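Local structure of chemotaxis protein CheX (Desulfovibrio desulfuricans subsp. desulfuricans str. G20, 3HM4) at residues A16-L21 with I27-G32; Y35-N40 with T150-L155. The protein probably acts in bacterial chemotaxis as a CheX-type phosphatase that removes phosphate from the response regulator CheY. All blocks are in the same frame, centred on the assembly; numbering follows the deposited sequence.

Contact 1 of 2, residues A16-L21 with I27-G32; sequences ATTNVL and IQPIPG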
ATOM      1  N   ALA A  16     -18.077   7.250  -1.048  1.00 15.08           N
ATOM      2  CA  ALA A  16     -16.922   8.117  -0.837  1.00 14.15           C
ATOM      3  C   ALA A  16     -16.106   8.296  -2.136  1.00 15.25           C
ATOM      4  O   ALA A  16     -15.665   9.384  -2.477  1.00 15.60           O
ATOM      5  CB  ALA A  16     -16.023   7.579   0.287  1.00 16.25           C
ATOM      6  N   THR A  17     -15.867   7.174  -2.816  1.00 14.10           N
ATOM      7  CA  THR A  17     -15.101   7.181  -4.076  1.00 13.88           C
ATOM      8  C   THR A  17     -15.795   8.037  -5.151  1.00 14.84           C
ATOM      9  O   THR A  17     -15.162   8.884  -5.780  1.00 16.01           O
ATOM     10  CB  THR A  17     -14.837   5.766  -4.568  1.00 14.10           C
ATOM     11  OG1 THR A  17     -14.072   5.089  -3.573  1.00 15.01           O
ATOM     12  CG2 THR A  17     -14.030   5.784  -5.853  1.00 15.72           C
ATOM     13  N   THR A  18     -17.092   7.800  -5.301  1.00 14.39           N
ATOM     14  CA  THR A  18     -17.860   8.564  -6.276  1.00 15.89           C
ATOM     15  C   THR A  18     -17.817  10.048  -5.959  1.00 17.18           C
ATOM     16  O   THR A  18     -17.515  10.884  -6.855  1.00 17.60           O
ATOM     17  CB  THR A  18     -19.326   8.043  -6.346  1.00 15.84           C
ATOM     18  OG1 THR A  18     -19.338   6.633  -6.641  1.00 18.00           O
ATOM     19  CG2 THR A  18     -20.171   8.856  -7.364  1.00 17.53           C
ATOM     20  N   ASN A  19     -18.060  10.388  -4.692  1.00 15.96           N
ATOM     21  CA  ASN A  19     -18.085  11.803  -4.309  0.60 16.18           C
ATOM     22  C   ASN A  19     -16.731  12.467  -4.478  1.00 15.96           C
ATOM     23  O   ASN A  19     -16.655  13.567  -5.002  1.00 17.93           O
ATOM     24  CB  ASN A  19     -18.594  11.976  -2.879  0.60 16.13           C
ATOM     25  CG  ASN A  19     -20.074  11.644  -2.727  0.60 19.46           C
ATOM     26  OD1 ASN A  19     -20.804  11.497  -3.713  0.60 20.50           O
ATOM     27  ND2 ASN A  19     -20.517  11.502  -1.483  0.60 21.17           N
ATOM     28  N   VAL A  20     -15.650  11.813  -4.048  1.00 15.78           N
ATOM     29  CA  VAL A  20     -14.328  12.410  -4.165  1.00 15.30           C
ATOM     30  C   VAL A  20     -13.924  12.620  -5.632  1.00 16.26           C
ATOM     31  O   VAL A  20     -13.463  13.701  -5.996  1.00 17.89           O
ATOM     32  CB  VAL A  20     -13.245  11.579  -3.416  1.00 15.12           C
ATOM     33  CG1 VAL A  20     -11.880  12.117  -3.688  1.00 15.61           C
ATOM     34  CG2 VAL A  20     -13.542  11.642  -1.917  1.00 15.96           C
ATOM     35  N   LEU A  21     -14.077  11.577  -6.460  1.00 16.43           N
ATOM     36  CA  LEU A  21     -13.708  11.690  -7.884  1.00 17.36           C
ATOM     37  C   LEU A  21     -14.554  12.735  -8.626  1.00 18.04           C
ATOM     38  O   LEU A  21     -14.029  13.439  -9.503  1.00 18.96           O
ATOM     39  CB  LEU A  21     -13.658  10.337  -8.612  1.00 17.96           C
ATOM     40  CG  LEU A  21     -12.354   9.529  -8.475  1.00 21.71           C
ATOM     41  CD1 LEU A  21     -11.134  10.360  -9.003  1.00 20.73           C
ATOM     42  CD2 LEU A  21     -12.148   9.086  -7.073  1.00 22.41           C
ATOM     43  N   ILE A  27     -14.933  13.946 -13.463  1.00 22.60           N
ATOM     44  CA  ILE A  27     -14.901  12.885 -14.462  1.00 20.22           C
ATOM     45  C   ILE A  27     -16.166  12.033 -14.501  1.00 17.08           C
ATOM     46  O   ILE A  27     -16.178  11.044 -15.224  1.00 17.67           O
ATOM     47  CB  ILE A  27     -13.600  12.034 -14.317  1.00 21.92           C
ATOM     48  CG1 ILE A  27     -13.581  11.235 -12.997  1.00 19.06           C
ATOM     49  CG2 ILE A  27     -12.303  12.925 -14.528  1.00 25.01           C
ATOM     50  CD1 ILE A  27     -12.317  10.332 -12.985  1.00 22.31           C
ATOM     51  N   GLN A  28     -17.212  12.383 -13.724  1.00 17.08           N
ATOM     52  CA  GLN A  28     -18.490  11.707 -13.729  1.00 17.86           C
ATOM     53  C   GLN A  28     -18.317  10.197 -13.490  1.00 16.27           C
ATOM     54  O   GLN A  28     -18.722   9.382 -14.309  1.00 17.85           O
ATOM     55  CB  GLN A  28     -19.290  12.020 -15.002  1.00 20.15           C
ATOM     56  CG  GLN A  28     -19.712  13.516 -14.984  1.00 21.97           C
ATOM     57  CD  GLN A  28     -20.455  13.955 -16.226  1.00 25.51           C
ATOM     58  OE1 GLN A  28     -19.873  14.076 -17.285  1.00 28.68           O
ATOM     59  NE2 GLN A  28     -21.725  14.234 -16.079  1.00 27.46           N
ATOM     60  N   PRO A  29     -17.753   9.810 -12.329  1.00 16.33           N
ATOM     61  CA  PRO A  29     -17.568   8.400 -12.042  1.00 14.58           C
ATOM     62  C   PRO A  29     -18.910   7.684 -11.879  1.00 15.10           C
ATOM     63  O   PRO A  29     -19.827   8.200 -11.213  1.00 17.59           O
ATOM     64  CB  PRO A  29     -16.805   8.396 -10.736  1.00 14.84           C
ATOM     65  CG  PRO A  29     -17.176   9.673 -10.118  1.00 16.91           C
ATOM     66  CD  PRO A  29     -17.274  10.640 -11.223  1.00 15.74           C
ATOM     67  N   ILE A  30     -19.027   6.511 -12.486  1.00 14.29           N
ATOM     68  CA  ILE A  30     -20.228   5.682 -12.411  1.00 15.97           C
ATOM     69  C   ILE A  30     -19.837   4.300 -11.900  1.00 15.37           C
ATOM     70  O   ILE A  30     -19.209   3.520 -12.624  1.00 14.86           O
ATOM     71  CB  ILE A  30     -20.900   5.561 -13.806  1.00 17.53           C
ATOM     72  CG1 ILE A  30     -21.253   6.948 -14.369  1.00 22.81           C
ATOM     73  CG2 ILE A  30     -22.134   4.688 -13.730  1.00 18.98           C
ATOM     74  CD1 ILE A  30     -21.835   6.896 -15.804  1.00 25.86           C
ATOM     75  N   PRO A  31     -20.219   3.960 -10.654  1.00 15.10           N
ATOM     76  CA  PRO A  31     -19.856   2.636 -10.170  1.00 15.98           C
ATOM     77  C   PRO A  31     -20.704   1.530 -10.764  1.00 14.95           C
ATOM     78  O   PRO A  31     -21.935   1.672 -10.960  1.00 16.21           O
ATOM     79  CB  PRO A  31     -20.116   2.713  -8.661  1.00 16.90           C
ATOM     80  CG  PRO A  31     -21.133   3.758  -8.505  1.00 18.61           C
ATOM     81  CD  PRO A  31     -20.923   4.747  -9.631  1.00 17.56           C
ATOM     82  N   GLY A  32     -20.049   0.397 -10.997  1.00 13.92           N
ATOM     83  CA  GLY A  32     -20.716  -0.811 -11.346  1.00 15.46           C
ATOM     84  C   GLY A  32     -21.063  -1.572 -10.073  1.00 14.08           C
ATOM     85  O   GLY A  32     -20.944  -1.060  -8.948  1.00 16.50           O
TER
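T18 and L21, one turn apart on helix 10-25, meet the prolines P29 and P31 and the side chain of I27, which lie along the chain just after the helix. Between the segments the contact is packing, without hydrogen bonds. Its apolar part centres on the ring of P29, whose CG rests against the helix: it sits 3.9 Å from L21 CB and 4.1 Å from T18 CG2. Farther along, methyl meets methyl, L21 CD1 lying 4.2 Å from I27 CD1. I27 reaches there with CG1 tucked over the backbone (chi1 67°) and an extended outer chain (chi2 175°), which carries CD1 back toward the helix. V72 of helix 66-77 touches both L21 and I27, while F142 of strand 138-143 borders T18, P29 and P31.

Polar atoms take part mainly by van der Waals touch. P29 CG comes to 3.5 Å from T18 O, a carbonyl that also accepts a hydrogen bond from S22 OG. T18 OG1 lies 3.9 Å from both CG and CD of P31, the threonine side chain roughly perpendicular to that of the proline. With OG1 beside its own backbone N (chi1 -56°), the hydroxyl bonds back to V14 O one turn earlier while still touching P31, and CG2, anti to that N, lies 3.9 Å from P29 O.

The backbone of 27-32 is bonded to other parts of the chain: I27 to N145, and I30 and G32 to K143 and P141 of strand 138-143. The arrangement is that of a helix lying on an antiparallel sheet in an alpha+beta fold, here a CheX protein of the CheC-like clan: the first helix packs against the turn and the first residues of the outermost strand that follow it.

Contact 2 of 2, residues Y35-N40 with T150-L155; sequences YVKKNN and TVEFCL
The ring of Y35 meets T150 through a water at its edge: water 1 lies in the ring plane, 2.7 Å from Y35 OH and 2.8 Å from T150 OG1, and so bridges the two hydroxyls. A139 and P141 of strand 138-143, which runs between the two segments, also touch the Y35 side chain. The second flat group is the carboxylate of E152. In the conformer described here (K37 is modelled in two), K37 NZ meets OE2 at 2.8 Å in a hydrogen-bonded salt bridge, on the syn side but 32° out of the carboxylate plane, whereas OE1 stays 4.1 Å from NZ. K37 is extended until its last torsion, where a bend (chi4 77°) turns NZ onto the acid; E152 stretches out beyond CG to meet it. K37 CD lies 3.7 Å from E152 OE2. A42 of strand 42-44 packs on both side chains.

OE2 also accepts a hydrogen bond from a bound glycerol, probably from the crystallisation liquor, and NZ has a weak second bond to V41 O. In this conformer the bridge would probably help keep the buried glutamate ionised, the two side chains meeting over the strand between them.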
ATOM      1  N   TYR A  35     -18.146  -6.762  -6.611  1.00 12.55           N
ATOM      2  CA  TYR A  35     -17.946  -8.179  -6.773  1.00 12.35           C
ATOM      3  C   TYR A  35     -16.837  -8.654  -5.863  1.00 13.48           C
ATOM      4  O   TYR A  35     -15.962  -7.866  -5.479  1.00 13.70           O
ATOM      5  CB  TYR A  35     -17.672  -8.565  -8.241  1.00 13.04           C
ATOM      6  CG  TYR A  35     -16.403  -8.021  -8.850  1.00 11.57           C
ATOM      7  CD1 TYR A  35     -16.358  -6.765  -9.409  1.00 11.33           C
ATOM      8  CD2 TYR A  35     -15.217  -8.771  -8.826  1.00 12.96           C
ATOM      9  CE1 TYR A  35     -15.167  -6.282 -10.005  1.00 11.20           C
ATOM     10  CE2 TYR A  35     -14.023  -8.300  -9.395  1.00 13.42           C
ATOM     11  CZ  TYR A  35     -14.006  -7.038  -9.964  1.00 11.85           C
ATOM     12  OH  TYR A  35     -12.828  -6.602 -10.513  1.00 12.75           O
ATOM     13  N   VAL A  36     -16.866  -9.939  -5.523  1.00 13.86           N
ATOM     14  CA  VAL A  36     -15.782 -10.573  -4.785  1.00 13.56           C
ATOM     15  C   VAL A  36     -14.685 -10.884  -5.796  1.00 13.89           C
ATOM     16  O   VAL A  36     -14.923 -11.599  -6.779  1.00 15.79           O
ATOM     17  CB  VAL A  36     -16.237 -11.807  -4.003  1.00 14.54           C
ATOM     18  CG1 VAL A  36     -15.028 -12.531  -3.390  1.00 18.16           C
ATOM     19  CG2 VAL A  36     -17.291 -11.442  -2.914  1.00 17.93           C
ATOM     20  N   LYS A  37     -13.475 -10.355  -5.586  1.00 14.25           N
ATOM     21  CA  LYS A  37     -12.372 -10.605  -6.470  0.50 16.09           C
ATOM     22  C   LYS A  37     -12.001 -12.101  -6.453  1.00 16.21           C
ATOM     23  O   LYS A  37     -11.875 -12.674  -5.393  1.00 19.17           O
ATOM     24  CB  LYS A  37     -11.192  -9.739  -6.004  0.50 17.66           C
ATOM     25  CG  LYS A  37     -10.147  -9.553  -6.996  0.50 17.44           C
ATOM     26  CD  LYS A  37      -9.063  -8.678  -6.427  0.50 17.61           C
ATOM     27  CE  LYS A  37      -8.014  -8.509  -7.427  0.50 16.07           C
ATOM     28  NZ  LYS A  37      -8.396  -7.531  -8.495  0.50 17.65           N
ATOM     29  N   LYS A  38     -11.844 -12.692  -7.623  1.00 15.63           N
ATOM     30  CA  LYS A  38     -11.405 -14.067  -7.724  1.00 16.92           C
ATOM     31  C   LYS A  38      -9.980 -14.164  -8.210  1.00 17.97           C
ATOM     32  O   LYS A  38      -9.396 -15.231  -8.128  1.00 24.07           O
ATOM     33  CB  LYS A  38     -12.363 -14.877  -8.592  1.00 17.83           C
ATOM     34  CG  LYS A  38     -13.814 -14.828  -8.070  1.00 19.98           C
ATOM     35  CD  LYS A  38     -13.970 -15.291  -6.598  1.00 22.77           C
ATOM     36  CE  LYS A  38     -15.400 -15.296  -6.111  1.00 25.47           C
ATOM     37  NZ  LYS A  38     -16.166 -16.408  -6.762  1.00 34.17           N
ATOM     38  N   ASN A  39      -9.463 -13.138  -8.857  1.00 15.29           N
ATOM     39  CA  ASN A  39      -8.051 -13.026  -9.225  1.00 15.55           C
ATOM     40  C   ASN A  39      -7.240 -12.515  -8.017  1.00 15.10           C
ATOM     41  O   ASN A  39      -7.775 -11.838  -7.119  1.00 16.82           O
ATOM     42  CB  ASN A  39      -7.897 -12.046 -10.417  1.00 16.66           C
ATOM     43  CG  ASN A  39      -8.405 -12.641 -11.740  1.00 19.48           C
ATOM     44  OD1 ASN A  39      -7.747 -13.530 -12.325  1.00 23.58           O
ATOM     45  ND2 ASN A  39      -9.532 -12.154 -12.232  1.00 20.41           N
ATOM     46  N   ASN A  40      -5.953 -12.846  -8.012  1.00 14.70           N
ATOM     47  CA  ASN A  40      -5.036 -12.500  -6.907  1.00 14.75           C
ATOM     48  C   ASN A  40      -4.347 -11.136  -7.082  1.00 13.70           C
ATOM     49  O   ASN A  40      -3.546 -10.754  -6.234  1.00 15.57           O
ATOM     50  CB  ASN A  40      -4.003 -13.600  -6.630  1.00 16.04           C
ATOM     51  CG  ASN A  40      -3.104 -13.911  -7.797  1.00 17.10           C
ATOM     52  OD1 ASN A  40      -3.112 -13.213  -8.828  1.00 18.00           O
ATOM     53  ND2 ASN A  40      -2.310 -14.989  -7.655  1.00 18.87           N
ATOM     54  N   THR A 150     -10.786   0.917 -10.598  1.00  9.93           N
ATOM     55  CA  THR A 150     -11.459   0.009  -9.685  1.00  9.86           C
ATOM     56  C   THR A 150     -11.031   0.308  -8.256  1.00  9.87           C
ATOM     57  O   THR A 150      -9.846   0.501  -8.017  1.00 11.59           O
ATOM     58  CB  THR A 150     -11.111  -1.479 -10.001  1.00 10.77           C
ATOM     59  OG1 THR A 150     -11.626  -1.824 -11.308  1.00 11.10           O
ATOM     60  CG2 THR A 150     -11.703  -2.469  -9.009  1.00 11.71           C
ATOM     61  N   VAL A 151     -11.985   0.332  -7.324  1.00 10.43           N
ATOM     62  CA  VAL A 151     -11.738   0.459  -5.888  0.50 10.90           C
ATOM     63  C   VAL A 151     -11.817  -0.930  -5.297  1.00 10.68           C
ATOM     64  O   VAL A 151     -12.706  -1.718  -5.666  1.00 11.38           O
ATOM     65  CB  VAL A 151     -12.791   1.316  -5.167  0.50 12.21           C
ATOM     66  CG1 VAL A 151     -12.721   1.156  -3.609  0.50 10.76           C
ATOM     67  CG2 VAL A 151     -12.631   2.756  -5.572  0.50 13.12           C
ATOM     68  N   GLU A 152     -10.887  -1.265  -4.395  1.00 10.90           N
ATOM     69  CA  GLU A 152     -10.918  -2.544  -3.696  1.00 10.58           C
ATOM     70  C   GLU A 152     -10.795  -2.305  -2.216  1.00 10.46           C
ATOM     71  O   GLU A 152     -10.160  -1.325  -1.782  1.00 11.21           O
ATOM     72  CB  GLU A 152      -9.789  -3.453  -4.169  1.00 10.86           C
ATOM     73  CG  GLU A 152      -9.829  -3.696  -5.677  1.00 13.03           C
ATOM     74  CD  GLU A 152      -8.768  -4.577  -6.222  1.00 15.82           C
ATOM     75  OE1 GLU A 152      -7.729  -4.700  -5.573  1.00 18.18           O
ATOM     76  OE2 GLU A 152      -8.939  -5.057  -7.384  1.00 16.49           O
ATOM     77  N   PHE A 153     -11.408  -3.169  -1.428  1.00 10.33           N
ATOM     78  CA  PHE A 153     -11.229  -3.086   0.003  1.00 10.39           C
ATOM     79  C   PHE A 153     -11.292  -4.456   0.624  1.00  9.86           C
ATOM     80  O   PHE A 153     -11.811  -5.417   0.031  1.00 10.89           O
ATOM     81  CB  PHE A 153     -12.207  -2.101   0.677  1.00 11.45           C
ATOM     82  CG  PHE A 153     -13.624  -2.569   0.724  1.00 10.50           C
ATOM     83  CD1 PHE A 153     -14.522  -2.254  -0.313  1.00 12.48           C
ATOM     84  CD2 PHE A 153     -14.097  -3.328   1.789  1.00 12.69           C
ATOM     85  CE1 PHE A 153     -15.837  -2.701  -0.264  1.00 13.51           C
ATOM     86  CE2 PHE A 153     -15.412  -3.770   1.820  1.00 13.32           C
ATOM     87  CZ  PHE A 153     -16.271  -3.469   0.802  1.00 12.94           C
ATOM     88  N   CYS A 154     -10.749  -4.549   1.829  1.00  9.83           N
ATOM     89  CA  CYS A 154     -10.861  -5.775   2.613  1.00 10.18           C
ATOM     90  C   CYS A 154     -10.883  -5.412   4.092  1.00 11.11           C
ATOM     91  O   CYS A 154     -10.404  -4.344   4.475  1.00 10.16           O
ATOM     92  CB  CYS A 154      -9.751  -6.764   2.344  1.00 11.49           C
ATOM     93  SG  CYS A 154      -8.085  -6.176   2.684  1.00 13.36           S
ATOM     94  N   LEU A 155     -11.448  -6.323   4.889  1.00 12.09           N
ATOM     95  CA  LEU A 155     -11.462  -6.200   6.346  1.00 13.12           C
ATOM     96  C   LEU A 155     -11.290  -7.571   6.954  1.00 14.26           C
ATOM     97  O   LEU A 155     -11.913  -8.515   6.478  1.00 15.66           O
ATOM     98  CB  LEU A 155     -12.763  -5.608   6.863  1.00 13.60           C
ATOM     99  CG  LEU A 155     -13.031  -4.130   6.715  1.00 17.96           C
ATOM    100  CD1 LEU A 155     -14.445  -3.901   7.270  1.00 22.08           C
ATOM    101  CD2 LEU A 155     -12.012  -3.304   7.465  1.00 19.18           C
TER
HETATM  102  O   HOH W   1     -12.550  -4.379 -12.018  1.00 12.77           O

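In the fold
The two contacts lie in series along the chain, with contact 1 closing before contact 2 opens, and their centres are about 17 Å apart. Both draw on edge strand 30-36 of the six-stranded antiparallel sheet: contact 1 ties its beginning to helix 10-25, and contact 2 links its far end to strand 149-155, two places along the sheet. They also meet where the T17 side chain of the helix packs on V151 of strand 149-155. The helix thus lies against the same sheet whose strands contact 2 spans. Near contact 2, N40 hydrogen-bonds to Q86 and K89 of the second subunit, so this end of the fold also adjoins the dimer interface.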